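Local coordinates for protein 2-keto acid:ferredoxin oxidoreductase subunit alpha (Pyrococcus furiosus, PDB 4WBX) that probably catalyses, as part of a multi-subunit enzyme, the ferredoxin-dependent oxidative decarboxylation of 2-oxoglutarate to succinyl-CoA, at residues 152-157 with 182-187; 335-340 with 365-370. One frame throughout, in Å; residues are numbered along the deposited sequence.

Contact 1 of 2, residues 152-157 with 182-187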
loop_
_atom_site.group_PDB
_atom_site.type_symbol
_atom_site.label_atom_id
_atom_site.label_comp_id
_atom_site.label_asym_id
_atom_site.label_seq_id
_atom_site.Cartn_x
_atom_site.Cartn_y
_atom_site.Cartn_z
ATOM N N LEU A 152 12.323 -10.388 -17.631
ATOM C CA LEU A 152 12.509 -11.294 -16.516
ATOM C C LEU A 152 12.127 -12.685 -16.984
ATOM O O LEU A 152 11.562 -12.860 -18.065
ATOM C CB LEU A 152 11.690 -10.863 -15.278
ATOM C CG LEU A 152 10.189 -10.552 -15.409
ATOM C CD1 LEU A 152 9.381 -11.796 -15.686
ATOM C CD2 LEU A 152 9.654 -9.865 -14.170
ATOM N N ILE A 153 12.408 -13.659 -16.136
ATOM C CA ILE A 153 12.191 -15.051 -16.460
ATOM C C ILE A 153 10.933 -15.589 -15.786
ATOM O O ILE A 153 10.610 -15.227 -14.655
ATOM C CB ILE A 153 13.422 -15.852 -16.062
ATOM C CG1 ILE A 153 14.656 -15.178 -16.685
ATOM C CG2 ILE A 153 13.273 -17.299 -16.487
ATOM C CD1 ILE A 153 15.951 -15.637 -16.116
ATOM N N VAL A 154 10.207 -16.423 -16.511
ATOM C CA VAL A 154 8.986 -17.044 -16.017
ATOM C C VAL A 154 8.965 -18.547 -16.351
ATOM O O VAL A 154 9.096 -18.939 -17.513
ATOM C CB VAL A 154 7.756 -16.376 -16.624
ATOM C CG1 VAL A 154 6.467 -17.041 -16.137
ATOM C CG2 VAL A 154 7.778 -14.899 -16.326
ATOM N N LEU A 155 8.802 -19.376 -15.325
ATOM C CA LEU A 155 8.843 -20.826 -15.471
ATOM C C LEU A 155 7.529 -21.424 -15.048
ATOM O O LEU A 155 6.863 -20.918 -14.137
ATOM C CB LEU A 155 9.973 -21.421 -14.643
ATOM C CG LEU A 155 11.320 -20.753 -14.950
ATOM C CD1 LEU A 155 12.459 -21.375 -14.167
ATOM C CD2 LEU A 155 11.634 -20.773 -16.429
ATOM N N SER A 156 7.155 -22.510 -15.717
ATOM C CA SER A 156 5.864 -23.126 -15.481
ATOM C C SER A 156 5.985 -24.627 -15.246
ATOM O O SER A 156 6.284 -25.377 -16.166
ATOM C CB SER A 156 4.942 -22.857 -16.660
ATOM O OG SER A 156 3.652 -23.362 -16.384
ATOM N N PRO A 157 5.731 -25.072 -14.013
ATOM C CA PRO A 157 5.889 -26.490 -13.681
ATOM C C PRO A 157 4.634 -27.296 -14.018
ATOM O O PRO A 157 3.520 -26.832 -13.753
ATOM C CB PRO A 157 6.133 -26.453 -12.177
ATOM C CG PRO A 157 5.247 -25.272 -11.708
ATOM C CD PRO A 157 5.195 -24.294 -12.878
ATOM N N ILE A 182 10.176 -15.525 -11.849
ATOM C CA ILE A 182 8.832 -15.914 -11.458
ATOM C C ILE A 182 8.523 -17.379 -11.747
ATOM O O ILE A 182 8.585 -17.832 -12.894
ATOM C CB ILE A 182 7.808 -15.067 -12.162
ATOM C CG1 ILE A 182 8.078 -13.603 -11.831
ATOM C CG2 ILE A 182 6.390 -15.508 -11.751
ATOM C CD1 ILE A 182 6.942 -12.692 -12.264
ATOM N N LEU A 183 8.180 -18.117 -10.699
ATOM C CA LEU A 183 7.740 -19.490 -10.852
ATOM C C LEU A 183 6.246 -19.444 -10.949
ATOM O O LEU A 183 5.564 -19.241 -9.952
ATOM C CB LEU A 183 8.177 -20.342 -9.676
ATOM C CG LEU A 183 7.742 -21.800 -9.685
ATOM C CD1 LEU A 183 8.407 -22.513 -10.827
ATOM C CD2 LEU A 183 8.107 -22.437 -8.366
ATOM N N LEU A 184 5.722 -19.594 -12.149
ATOM C CA LEU A 184 4.294 -19.414 -12.338
ATOM C C LEU A 184 3.537 -20.766 -12.271
ATOM O O LEU A 184 3.585 -21.584 -13.200
ATOM C CB LEU A 184 4.054 -18.703 -13.669
ATOM C CG LEU A 184 2.587 -18.459 -13.971
ATOM C CD1 LEU A 184 1.960 -17.598 -12.879
ATOM C CD2 LEU A 184 2.444 -17.830 -15.344
ATOM N N THR A 185 2.841 -21.010 -11.170
ATOM C CA THR A 185 2.185 -22.291 -11.002
ATOM C C THR A 185 0.687 -22.125 -10.708
ATOM O O THR A 185 0.138 -21.026 -10.855
ATOM C CB THR A 185 2.864 -23.118 -9.884
ATOM O OG1 THR A 185 2.466 -24.493 -9.991
ATOM C CG2 THR A 185 2.494 -22.587 -8.505
ATOM N N ASP A 186 0.033 -23.222 -10.313
ATOM C CA ASP A 186 -1.410 -23.236 -10.081
ATOM C C ASP A 186 -1.729 -24.038 -8.837
ATOM O O ASP A 186 -0.882 -24.771 -8.347
ATOM C CB ASP A 186 -2.159 -23.816 -11.285
ATOM C CG ASP A 186 -1.738 -25.235 -11.604
ATOM O OD1 ASP A 186 -2.291 -26.163 -10.985
ATOM O OD2 ASP A 186 -0.858 -25.434 -12.468
ATOM N N ALA A 187 -2.949 -23.878 -8.333
ATOM C CA ALA A 187 -3.406 -24.516 -7.104
ATOM C C ALA A 187 -3.319 -26.038 -7.153
ATOM O O ALA A 187 -3.021 -26.690 -6.155
ATOM C CB ALA A 187 -4.833 -24.100 -6.818
#

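Contact 2 of 2, residues 335-340 with 365-370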
loop_
_atom_site.group_PDB
_atom_site.type_symbol
_atom_site.label_atom_id
_atom_site.label_comp_id
_atom_site.label_asym_id
_atom_site.label_seq_id
_atom_site.Cartn_x
_atom_site.Cartn_y
_atom_site.Cartn_z
ATOM N N LEU A 335 11.004 -21.212 -32.528
ATOM C CA LEU A 335 10.672 -22.612 -32.343
ATOM C C LEU A 335 9.217 -22.897 -32.715
ATOM O O LEU A 335 8.926 -23.891 -33.384
ATOM C CB LEU A 335 10.937 -23.036 -30.907
ATOM C CG LEU A 335 10.488 -24.428 -30.471
ATOM C CD1 LEU A 335 11.512 -24.948 -29.510
ATOM C CD2 LEU A 335 9.119 -24.405 -29.801
ATOM N N ILE A 336 8.303 -22.032 -32.283
ATOM C CA ILE A 336 6.885 -22.211 -32.598
ATOM C C ILE A 336 6.683 -22.071 -34.109
ATOM O O ILE A 336 5.778 -22.675 -34.684
ATOM C CB ILE A 336 5.990 -21.188 -31.852
ATOM C CG1 ILE A 336 6.232 -21.259 -30.346
ATOM C CG2 ILE A 336 4.519 -21.423 -32.146
ATOM C CD1 ILE A 336 5.853 -22.565 -29.724
ATOM N N GLU A 337 7.538 -21.272 -34.739
ATOM C CA GLU A 337 7.533 -21.096 -36.181
ATOM C C GLU A 337 7.847 -22.419 -36.876
ATOM O O GLU A 337 7.054 -22.948 -37.661
ATOM C CB GLU A 337 8.551 -20.018 -36.559
ATOM C CG GLU A 337 8.794 -19.852 -38.029
ATOM C CD GLU A 337 7.827 -18.873 -38.632
ATOM O OE1 GLU A 337 6.614 -19.179 -38.638
ATOM O OE2 GLU A 337 8.275 -17.798 -39.086
ATOM N N ARG A 338 9.013 -22.958 -36.557
ATOM C CA ARG A 338 9.450 -24.234 -37.097
ATOM C C ARG A 338 8.410 -25.334 -36.914
ATOM O O ARG A 338 8.215 -26.152 -37.815
ATOM C CB ARG A 338 10.777 -24.634 -36.460
ATOM C CG ARG A 338 11.722 -23.450 -36.368
ATOM C CD ARG A 338 12.944 -23.741 -35.523
ATOM N NE ARG A 338 14.147 -23.323 -36.233
ATOM C CZ ARG A 338 15.385 -23.580 -35.830
ATOM N NH1 ARG A 338 15.583 -24.250 -34.702
ATOM N NH2 ARG A 338 16.418 -23.168 -36.558
ATOM N N ILE A 339 7.732 -25.348 -35.770
ATOM C CA ILE A 339 6.690 -26.350 -35.506
ATOM C C ILE A 339 5.393 -26.043 -36.273
ATOM O O ILE A 339 4.641 -26.954 -36.626
ATOM C CB ILE A 339 6.413 -26.458 -33.992
ATOM C CG1 ILE A 339 7.667 -26.958 -33.274
ATOM C CG2 ILE A 339 5.224 -27.362 -33.672
ATOM C CD1 ILE A 339 7.422 -27.366 -31.841
ATOM N N ALA A 340 5.145 -24.765 -36.551
ATOM C CA ALA A 340 3.988 -24.364 -37.357
ATOM C C ALA A 340 4.035 -25.027 -38.730
ATOM O O ALA A 340 3.091 -25.722 -39.133
ATOM C CB ALA A 340 3.930 -22.842 -37.506
ATOM N N ASN A 365 4.099 -17.811 -37.720
ATOM C CA ASN A 365 4.048 -16.691 -38.666
ATOM C C ASN A 365 3.029 -16.898 -39.769
ATOM O O ASN A 365 3.342 -16.697 -40.937
ATOM C CB ASN A 365 5.420 -16.468 -39.301
ATOM C CG ASN A 365 5.746 -15.012 -39.488
ATOM O OD1 ASN A 365 4.868 -14.159 -39.420
ATOM N ND2 ASN A 365 7.023 -14.713 -39.715
ATOM N N GLY A 366 1.820 -17.310 -39.394
ATOM C CA GLY A 366 0.784 -17.666 -40.346
ATOM C C GLY A 366 0.863 -19.092 -40.847
ATOM O O GLY A 366 -0.068 -19.585 -41.490
ATOM N N LYS A 367 1.966 -19.763 -40.525
ATOM C CA LYS A 367 2.296 -21.052 -41.124
ATOM C C LYS A 367 1.604 -22.254 -40.474
ATOM O O LYS A 367 2.075 -23.387 -40.616
ATOM C CB LYS A 367 3.811 -21.251 -41.090
ATOM C CG LYS A 367 4.567 -20.091 -41.714
ATOM C CD LYS A 367 6.059 -20.303 -41.662
ATOM C CE LYS A 367 6.806 -19.130 -42.289
ATOM N NZ LYS A 367 7.756 -19.556 -43.363
ATOM N N ALA A 368 0.494 -22.003 -39.776
ATOM C CA ALA A 368 -0.374 -23.057 -39.237
ATOM C C ALA A 368 -1.585 -22.417 -38.585
ATOM O O ALA A 368 -1.485 -21.314 -38.062
ATOM C CB ALA A 368 0.364 -23.925 -38.232
ATOM N N GLU A 369 -2.730 -23.091 -38.619
ATOM C CA GLU A 369 -3.904 -22.572 -37.922
ATOM C C GLU A 369 -3.695 -22.762 -36.423
ATOM O O GLU A 369 -3.172 -23.786 -35.987
ATOM C CB GLU A 369 -5.192 -23.260 -38.388
ATOM N N VAL A 370 -4.077 -21.757 -35.639
ATOM C CA VAL A 370 -3.868 -21.787 -34.196
ATOM C C VAL A 370 -5.200 -21.618 -33.467
ATOM O O VAL A 370 -5.904 -20.634 -33.671
ATOM C CB VAL A 370 -2.877 -20.694 -33.763
ATOM C CG1 VAL A 370 -2.652 -20.753 -32.271
ATOM C CG2 VAL A 370 -1.560 -20.856 -34.500
#

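Contact 1 of 2, residues 152-157 with 182-187
Val154 lies alongside Ile182, both side chains pointing the same way from one face of the sheet. The CB of Val154 lies 4.1 Å from Ile182 O, beyond the oxygen, and its two methyls part from there. CG1, anti to the backbone N (chi1 179°), reaches forward along the neighbouring strand to the CB of Leu184 at 3.8 Å; CG2 turns back to the CB of Ile182, 4.2 Å away. Further back on this face, the delta methyls of Leu152 and Ile182 meet.

The backbones beneath are parallel. Ile182 N gives a nearly straight bond to Ile153 O (172° at the hydrogen), Leu155 N returns one to Ile182 O at 2.9 Å, and Leu184 N bonds to Leu155 O. These strands are the two arms of a beta-alpha-beta unit, joined by helix 160-176, in the chain's large mixed sheet; both belong to the thiamine-diphosphate-binding family region. Strand 116-122 flanks 180-186, while strand 324-329 runs antiparallel beside 153-155.

On the face toward the connecting helix, CD1 of Leu183 meets the CB of Leu155 and, at 4.2 Å, the CD of Pro157; Phe166 of that helix touches both Leu183 and Pro157. The proline has no N-H to continue the backbone pairing, and its CD instead lies 3.2 Å from Leu184 O. Its CG comes to OG1 of Thr185 at 3.4 Å, the two side chains crossing at about a right angle. Ser156 OG is hydrogen-bonded to Thr299 OG1, and Asp186, at the N-cap of helix 187-191, accepts a bond from Val189 N.

Contact 2 of 2, residues 335-340 with 365-370
Glu337 lays its carboxylate over the CB of Asn365, with Glu337 CD 3.5 Å from Asn365 CB and the carboxylate and amide planes turned 26° apart. The contact brings helix 333-341 against the turn that leads from helix 356-363 into strand 369-374, in the alpha/beta region that matches core domain II of pyruvate:ferredoxin oxidoreductases. CG of Glu337 stands anti to the backbone N (chi1 172°) and the chain then bends at chi2, which swings the acid group across to the turn. There Asn365 N donates to the syn side of OE1 at 3.0 Å, lying 34° out of the carboxylate plane, while ND2 makes a weak bond to OE2. The aliphatic part of Lys367 passes obliquely by the same group, its CD 3.3 Å from Glu337 OE1; its NZ forms a salt bridge with Glu341. Replacing Glu337 by an alanine removes the carboxylate, which is likely to leave Asn365 N without this acceptor, ND2 without its weak one, and the lysine methylenes without the group they pack on. Three residues on from Glu337, the methyl of Ala340 meets that of Ala368, CB to CB at 3.8 Å.

How the contacts relate
Contact 1 lies at the heart of the chain and all its touching residues are buried; contact 2 is a surface contact, with the two centres about 24 Å and the nearest atoms about 13 Å apart. They share no helix or strand and follow one another along the chain, in regions of different sequence families. Contact 1 pairs neighbouring strands, so main-chain bonds and branched aliphatic side chains dominate. Contact 2 sets a helix beside a turn, where an acidic side chain takes up the bonding, and the methyls of two alanines and the methylenes of a lysine supply the rest. Another copy of the protein packs against Asn365 in contact 2, whereas no other chain touches contact 1.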